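Local coordinates for bartonella effector protein (Bep) substrate of VirB T4SS (Bartonella sp. AR 15-3, PDB 4M16), which probably transfers AMP from ATP to tyrosine or threonine hydroxyls of target proteins, here as the N-terminal Fic domain of a longer effector translocated by a type IV secretion system, at residues R135-F146 with H204-S215. Numbering follows the deposited sequence.
Sequences REDFIEETVKLF and HQAMKSLFEDIS
Phe211 drives its ring into the 135-146 part of helix 135-152, seated as a knob among Ile139, Thr142, Val143 and Phe146. The edge of the ring is turned to the face of Phe146 in a T-shaped stack, Phe211 CZ lying 3.5 Å from Phe146 CG with the planes at 63°. Beside it Met207 SD approaches the Phe146 ring obliquely, 3.7 Å from CD1, a Met-aromatic contact. Val143 returns the knob: its CG1, anti to the backbone N (chi1 165°), reaches His204 and Met207, which leaves CG2 to pack on Lys208 CA and Phe211 CB.

Polar bonds close both ends. Arg135 NE donates to Ser215 O at 2.9 Å, and NH2 makes a short but bent, weak bond to Ser215 OG. Ser215 OG in turn donates to Phe211 O at 2.6 Å, while Ile139 CD1 covers one guanidinium face. At the other end, in the conformer of Glu140 modelled here, one of two, His204 NE2 donates to Glu140 OE1 at 3.0 Å, from above the carboxylate plane; Lys144 NZ forms salt bridges with Glu140 OE2 and Glu141 OE2.

Farther out, Phe167 and Phe180 extend the aromatic cluster around Phe146, and Leu178 touches Phe211. With the segment axes 9.4 Å apart and crossing at 125°, this is reciprocal knobs-into-holes packing of helix 200-214 against helix 135-152 of the mainly helical Fic domain.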
ATOM      1  N   ARG A 135      17.957  14.937  -1.048  1.00 24.11           N
ATOM      2  CA  ARG A 135      17.597  13.554  -1.462  1.00 26.04           C
ATOM      3  C   ARG A 135      17.911  12.535  -0.350  1.00 24.97           C
ATOM      4  O   ARG A 135      17.095  11.634  -0.108  1.00 24.58           O
ATOM      5  CB  ARG A 135      18.260  13.124  -2.786  1.00 28.30           C
ATOM      6  CG  ARG A 135      17.525  11.937  -3.466  1.00 29.32           C
ATOM      7  CD  ARG A 135      18.158  11.473  -4.808  1.00 30.55           C
ATOM      8  NE  ARG A 135      18.092  10.009  -5.068  1.00 28.56           N
ATOM      9  CZ  ARG A 135      19.033   9.154  -4.653  1.00 28.21           C
ATOM     10  NH1 ARG A 135      20.072   9.596  -3.940  1.00 27.82           N
ATOM     11  NH2 ARG A 135      18.934   7.865  -4.917  1.00 28.58           N
ATOM     12  N   GLU A 136      19.007  12.755   0.363  1.00 25.10           N
ATOM     13  CA  GLU A 136      19.402  11.954   1.524  1.00 26.38           C
ATOM     14  C   GLU A 136      18.369  11.941   2.673  1.00 23.91           C
ATOM     15  O   GLU A 136      18.011  10.866   3.182  1.00 22.94           O
ATOM     16  CB  GLU A 136      20.760  12.428   2.043  1.00 29.45           C
ATOM     17  CG  GLU A 136      21.060  12.076   3.487  1.00 32.46           C
ATOM     18  CD  GLU A 136      22.440  12.546   3.913  1.00 35.27           C
ATOM     19  OE1 GLU A 136      22.728  13.765   3.827  1.00 37.51           O
ATOM     20  OE2 GLU A 136      23.208  11.674   4.349  1.00 37.48           O
ATOM     21  N   ASP A 137      17.878  13.114   3.056  1.00 20.80           N
ATOM     22  CA  ASP A 137      16.884  13.186   4.124  1.00 20.24           C
ATOM     23  C   ASP A 137      15.541  12.685   3.622  1.00 18.00           C
ATOM     24  O   ASP A 137      14.824  12.065   4.379  1.00 16.40           O
ATOM     25  CB  ASP A 137      16.750  14.607   4.668  1.00 21.09           C
ATOM     26  CG  ASP A 137      17.954  15.029   5.545  1.00 22.95           C
ATOM     27  OD1 ASP A 137      18.774  14.171   5.913  1.00 23.85           O
ATOM     28  OD2 ASP A 137      18.116  16.233   5.794  1.00 22.89           O
ATOM     29  N   PHE A 138      15.195  12.999   2.364  1.00 17.35           N
ATOM     30  CA  PHE A 138      13.978  12.504   1.773  1.00 16.73           C
ATOM     31  C   PHE A 138      13.992  10.963   1.742  1.00 16.23           C
ATOM     32  O   PHE A 138      12.993  10.326   2.087  1.00 16.10           O
ATOM     33  CB  PHE A 138      13.685  13.120   0.378  1.00 17.20           C
ATOM     34  CG  PHE A 138      12.439  12.593  -0.244  1.00 17.17           C
ATOM     35  CD1 PHE A 138      11.193  13.116   0.124  1.00 16.84           C
ATOM     36  CD2 PHE A 138      12.470  11.557  -1.166  1.00 17.27           C
ATOM     37  CE1 PHE A 138      10.006  12.616  -0.434  1.00 17.09           C
ATOM     38  CE2 PHE A 138      11.284  11.035  -1.704  1.00 17.53           C
ATOM     39  CZ  PHE A 138      10.063  11.577  -1.360  1.00 17.14           C
ATOM     40  N   ILE A 139      15.095  10.335   1.354  1.00 16.34           N
ATOM     41  CA  ILE A 139      15.133   8.884   1.399  1.00 16.99           C
ATOM     42  C   ILE A 139      14.985   8.341   2.839  1.00 15.98           C
ATOM     43  O   ILE A 139      14.238   7.423   3.091  1.00 15.42           O
ATOM     44  CB  ILE A 139      16.375   8.359   0.672  1.00 18.49           C
ATOM     45  CG1 ILE A 139      16.118   8.487  -0.831  1.00 19.62           C
ATOM     46  CG2 ILE A 139      16.599   6.891   0.980  1.00 18.98           C
ATOM     47  CD1 ILE A 139      17.368   8.343  -1.645  1.00 21.54           C
ATOM     48  N   GLU A 140      15.699   8.918   3.779  1.00 16.68           N
ATOM     49  CA  GLU A 140      15.641   8.442   5.170  0.50 16.48           C
ATOM     50  C   GLU A 140      14.204   8.500   5.661  1.00 15.99           C
ATOM     51  O   GLU A 140      13.723   7.566   6.260  1.00 15.50           O
ATOM     52  CB  GLU A 140      16.566   9.280   6.067  0.50 16.73           C
ATOM     53  CG  GLU A 140      16.367   9.130   7.563  0.50 16.47           C
ATOM     54  CD  GLU A 140      16.916   7.843   8.147  0.50 16.80           C
ATOM     55  OE1 GLU A 140      17.615   7.085   7.441  0.50 17.14           O
ATOM     56  OE2 GLU A 140      16.692   7.607   9.328  0.50 16.49           O
ATOM     57  N   GLU A 141      13.511   9.629   5.418  1.00 15.74           N
ATOM     58  CA  GLU A 141      12.187   9.801   5.999  1.00 15.67           C
ATOM     59  C   GLU A 141      11.146   8.960   5.263  1.00 14.68           C
ATOM     60  O   GLU A 141      10.228   8.426   5.905  1.00 13.98           O
ATOM     61  CB  GLU A 141      11.769  11.274   6.001  1.00 16.91           C
ATOM     62  CG  GLU A 141      12.593  12.152   6.936  1.00 18.40           C
ATOM     63  CD  GLU A 141      12.716  11.550   8.333  1.00 19.87           C
ATOM     64  OE1 GLU A 141      11.669  11.264   8.946  1.00 19.79           O
ATOM     65  OE2 GLU A 141      13.886  11.349   8.808  1.00 22.38           O
ATOM     66  N   THR A 142      11.297   8.820   3.947  1.00 14.27           N
ATOM     67  CA  THR A 142      10.384   7.947   3.202  0.50 14.12           C
ATOM     68  C   THR A 142      10.564   6.483   3.547  1.00 14.46           C
ATOM     69  O   THR A 142       9.578   5.758   3.640  1.00 14.89           O
ATOM     70  CB  THR A 142      10.390   8.104   1.655  0.50 13.95           C
ATOM     71  OG1 THR A 142      11.706   7.995   1.114  0.50 13.93           O
ATOM     72  CG2 THR A 142       9.704   9.437   1.234  0.50 14.00           C
ATOM     73  N   VAL A 143      11.782   6.029   3.744  1.00 14.92           N
ATOM     74  CA  VAL A 143      12.004   4.637   4.170  1.00 15.27           C
ATOM     75  C   VAL A 143      11.239   4.314   5.451  1.00 15.42           C
ATOM     76  O   VAL A 143      10.479   3.305   5.510  1.00 15.61           O
ATOM     77  CB  VAL A 143      13.495   4.350   4.395  1.00 15.78           C
ATOM     78  CG1 VAL A 143      13.682   3.055   5.184  1.00 15.97           C
ATOM     79  CG2 VAL A 143      14.254   4.299   3.083  1.00 16.87           C
ATOM     80  N   LYS A 144      11.341   5.207   6.443  1.00 15.78           N
ATOM     81  CA  LYS A 144      10.630   5.004   7.710  1.00 16.48           C
ATOM     82  C   LYS A 144       9.079   5.032   7.564  1.00 16.23           C
ATOM     83  O   LYS A 144       8.360   4.143   8.078  1.00 14.57           O
ATOM     84  CB  LYS A 144      11.086   6.017   8.770  1.00 17.35           C
ATOM     85  CG  LYS A 144      12.503   5.764   9.236  1.00 19.01           C
ATOM     86  CD  LYS A 144      13.009   6.735  10.307  1.00 19.75           C
ATOM     87  CE  LYS A 144      13.189   8.107   9.723  1.00 20.09           C
ATOM     88  NZ  LYS A 144      14.271   8.894  10.405  1.00 21.98           N
ATOM     89  N   LEU A 145       8.588   6.059   6.865  1.00 16.11           N
ATOM     90  CA  LEU A 145       7.166   6.211   6.619  1.00 16.47           C
ATOM     91  C   LEU A 145       6.570   5.103   5.766  1.00 15.59           C
ATOM     92  O   LEU A 145       5.466   4.593   6.052  1.00 15.48           O
ATOM     93  CB  LEU A 145       6.881   7.598   6.002  1.00 17.54           C
ATOM     94  CG  LEU A 145       6.676   8.742   6.988  1.00 19.57           C
ATOM     95  CD1 LEU A 145       6.690  10.033   6.174  1.00 20.73           C
ATOM     96  CD2 LEU A 145       5.370   8.635   7.802  1.00 19.46           C
ATOM     97  N   PHE A 146       7.299   4.722   4.719  1.00 14.74           N
ATOM     98  CA  PHE A 146       6.897   3.576   3.894  1.00 15.20           C
ATOM     99  C   PHE A 146       6.865   2.211   4.625  1.00 15.26           C
ATOM    100  O   PHE A 146       5.829   1.511   4.559  1.00 13.86           O
ATOM    101  CB  PHE A 146       7.732   3.506   2.607  1.00 15.58           C
ATOM    102  CG  PHE A 146       7.231   2.462   1.637  1.00 15.52           C
ATOM    103  CD1 PHE A 146       7.635   1.149   1.766  1.00 16.01           C
ATOM    104  CD2 PHE A 146       6.396   2.798   0.610  1.00 15.97           C
ATOM    105  CE1 PHE A 146       7.163   0.193   0.920  1.00 16.90           C
ATOM    106  CE2 PHE A 146       5.902   1.825  -0.255  1.00 16.09           C
ATOM    107  CZ  PHE A 146       6.318   0.531  -0.129  1.00 16.66           C
ATOM    108  N   HIS A 204      15.823  -1.581   8.677  1.00 26.43           N
ATOM    109  CA  HIS A 204      15.904  -0.254   7.981  1.00 26.50           C
ATOM    110  C   HIS A 204      16.714  -0.364   6.640  1.00 27.42           C
ATOM    111  O   HIS A 204      16.329   0.172   5.561  1.00 24.89           O
ATOM    112  CB  HIS A 204      16.488   0.779   8.958  1.00 28.60           C
ATOM    113  CG  HIS A 204      16.491   2.173   8.443  1.00 29.67           C
ATOM    114  ND1 HIS A 204      15.371   2.996   8.471  1.00 28.27           N
ATOM    115  CD2 HIS A 204      17.483   2.892   7.868  1.00 31.09           C
ATOM    116  CE1 HIS A 204      15.694   4.167   7.957  1.00 31.26           C
ATOM    117  NE2 HIS A 204      16.967   4.131   7.587  1.00 32.21           N
ATOM    118  N   GLN A 205      17.837  -1.077   6.695  1.00 28.70           N
ATOM    119  CA  GLN A 205      18.687  -1.245   5.497  1.00 29.45           C
ATOM    120  C   GLN A 205      18.023  -2.015   4.363  1.00 27.80           C
ATOM    121  O   GLN A 205      18.300  -1.766   3.155  1.00 25.81           O
ATOM    122  CB  GLN A 205      20.029  -1.900   5.857  1.00 31.96           C
ATOM    123  CG  GLN A 205      20.987  -1.944   4.700  1.00 34.34           C
ATOM    124  CD  GLN A 205      21.292  -0.556   4.170  1.00 35.51           C
ATOM    125  OE1 GLN A 205      21.758   0.314   4.919  1.00 36.70           O
ATOM    126  NE2 GLN A 205      21.027  -0.339   2.878  1.00 34.46           N
ATOM    127  N   ALA A 206      17.182  -2.989   4.717  1.00 27.31           N
ATOM    128  CA  ALA A 206      16.427  -3.686   3.669  1.00 27.12           C
ATOM    129  C   ALA A 206      15.632  -2.680   2.794  1.00 25.39           C
ATOM    130  O   ALA A 206      15.667  -2.654   1.563  1.00 25.06           O
ATOM    131  CB  ALA A 206      15.459  -4.697   4.294  1.00 27.66           C
ATOM    132  N   MET A 207      14.909  -1.815   3.457  1.00 24.21           N
ATOM    133  CA  MET A 207      14.075  -0.876   2.725  1.00 21.71           C
ATOM    134  C   MET A 207      14.880   0.284   2.112  1.00 21.74           C
ATOM    135  O   MET A 207      14.538   0.774   1.021  1.00 21.95           O
ATOM    136  CB  MET A 207      13.016  -0.386   3.713  1.00 22.16           C
ATOM    137  CG  MET A 207      11.902   0.463   3.129  1.00 21.72           C
ATOM    138  SD  MET A 207      10.961  -0.412   1.903  1.00 22.79           S
ATOM    139  CE  MET A 207      10.007  -1.564   2.891  1.00 20.99           C
ATOM    140  N   LYS A 208      15.953   0.711   2.765  1.00 21.75           N
ATOM    141  CA  LYS A 208      16.794   1.784   2.211  1.00 23.77           C
ATOM    142  C   LYS A 208      17.401   1.420   0.841  1.00 23.99           C
ATOM    143  O   LYS A 208      17.456   2.274  -0.047  1.00 24.12           O
ATOM    144  CB  LYS A 208      17.910   2.140   3.150  1.00 24.88           C
ATOM    145  CG  LYS A 208      18.724   3.354   2.681  1.00 27.42           C
ATOM    146  CD  LYS A 208      19.685   3.802   3.759  1.00 30.14           C
ATOM    147  CE  LYS A 208      20.604   4.904   3.274  1.00 32.74           C
ATOM    148  NZ  LYS A 208      21.442   5.360   4.391  1.00 35.62           N
ATOM    149  N   SER A 209      17.854   0.174   0.670  1.00 24.92           N
ATOM    150  CA  SER A 209      18.429  -0.271  -0.627  1.00 26.86           C
ATOM    151  C   SER A 209      17.398  -0.146  -1.716  1.00 25.65           C
ATOM    152  O   SER A 209      17.695   0.358  -2.803  1.00 26.71           O
ATOM    153  CB  SER A 209      18.890  -1.733  -0.627  1.00 29.19           C
ATOM    154  OG  SER A 209      19.420  -2.059   0.628  1.00 33.34           O
ATOM    155  N   LEU A 210      16.175  -0.555  -1.401  1.00 24.63           N
ATOM    156  CA  LEU A 210      15.065  -0.414  -2.380  1.00 24.03           C
ATOM    157  C   LEU A 210      14.859   1.033  -2.750  1.00 23.25           C
ATOM    158  O   LEU A 210      14.752   1.374  -3.920  1.00 23.82           O
ATOM    159  CB  LEU A 210      13.769  -1.006  -1.866  1.00 22.43           C
ATOM    160  CG  LEU A 210      12.537  -0.773  -2.787  1.00 22.26           C
ATOM    161  CD1 LEU A 210      12.687  -1.595  -4.068  1.00 23.53           C
ATOM    162  CD2 LEU A 210      11.206  -1.096  -2.127  1.00 21.83           C
ATOM    163  N   PHE A 211      14.788   1.898  -1.741  1.00 22.66           N
ATOM    164  CA  PHE A 211      14.556   3.320  -1.991  1.00 21.95           C
ATOM    165  C   PHE A 211      15.683   3.990  -2.793  1.00 22.62           C
ATOM    166  O   PHE A 211      15.421   4.860  -3.651  1.00 23.09           O
ATOM    167  CB  PHE A 211      14.150   4.063  -0.705  1.00 21.55           C
ATOM    168  CG  PHE A 211      12.663   3.998  -0.474  1.00 21.45           C
ATOM    169  CD1 PHE A 211      12.066   2.838  -0.053  1.00 21.27           C
ATOM    170  CD2 PHE A 211      11.856   5.044  -0.835  1.00 22.93           C
ATOM    171  CE1 PHE A 211      10.689   2.739   0.067  1.00 21.98           C
ATOM    172  CE2 PHE A 211      10.486   4.959  -0.704  1.00 24.15           C
ATOM    173  CZ  PHE A 211       9.890   3.819  -0.230  1.00 22.68           C
ATOM    174  N   GLU A 212      16.909   3.585  -2.546  1.00 25.93           N
ATOM    175  CA  GLU A 212      18.036   4.109  -3.326  1.00 26.91           C
ATOM    176  C   GLU A 212      17.904   3.707  -4.831  1.00 26.00           C
ATOM    177  O   GLU A 212      18.081   4.519  -5.720  1.00 26.07           O
ATOM    178  CB  GLU A 212      19.350   3.669  -2.703  1.00 30.07           C
ATOM    179  CG  GLU A 212      19.597   4.466  -1.417  1.00 33.88           C
ATOM    180  CD  GLU A 212      20.807   4.039  -0.612  1.00 40.14           C
ATOM    181  OE1 GLU A 212      21.434   3.014  -0.965  1.00 44.44           O
ATOM    182  OE2 GLU A 212      21.124   4.726   0.407  1.00 43.79           O
ATOM    183  N   ASP A 213      17.510   2.477  -5.067  1.00 25.07           N
ATOM    184  CA  ASP A 213      17.371   1.926  -6.407  1.00 26.09           C
ATOM    185  C   ASP A 213      16.255   2.589  -7.238  1.00 24.79           C
ATOM    186  O   ASP A 213      16.365   2.661  -8.474  1.00 24.33           O
ATOM    187  CB  ASP A 213      17.029   0.439  -6.285  1.00 28.70           C
ATOM    188  CG  ASP A 213      18.243  -0.419  -5.908  1.00 32.22           C
ATOM    189  OD1 ASP A 213      19.349   0.100  -5.918  1.00 32.56           O
ATOM    190  OD2 ASP A 213      18.069  -1.638  -5.610  1.00 37.43           O
ATOM    191  N   ILE A 214      15.171   3.027  -6.578  1.00 23.07           N
ATOM    192  CA  ILE A 214      13.997   3.509  -7.311  1.00 23.80           C
ATOM    193  C   ILE A 214      13.927   5.043  -7.375  1.00 24.04           C
ATOM    194  O   ILE A 214      12.949   5.612  -7.905  1.00 24.98           O
ATOM    195  CB  ILE A 214      12.655   2.924  -6.755  1.00 24.91           C
ATOM    196  CG1 ILE A 214      12.339   3.491  -5.374  1.00 23.77           C
ATOM    197  CG2 ILE A 214      12.661   1.396  -6.830  1.00 25.74           C
ATOM    198  CD1 ILE A 214      11.018   3.060  -4.805  1.00 25.18           C
ATOM    199  N   SER A 215      14.961   5.711  -6.858  1.00 23.24           N
ATOM    200  CA  SER A 215      14.896   7.177  -6.674  1.00 24.69           C
ATOM    201  C   SER A 215      15.875   7.940  -7.566  1.00 25.57           C
ATOM    202  O   SER A 215      16.402   8.980  -7.188  1.00 25.95           O
ATOM    203  CB  SER A 215      15.097   7.571  -5.210  1.00 24.77           C
ATOM    204  OG  SER A 215      16.307   7.101  -4.734  1.00 23.25           O
TER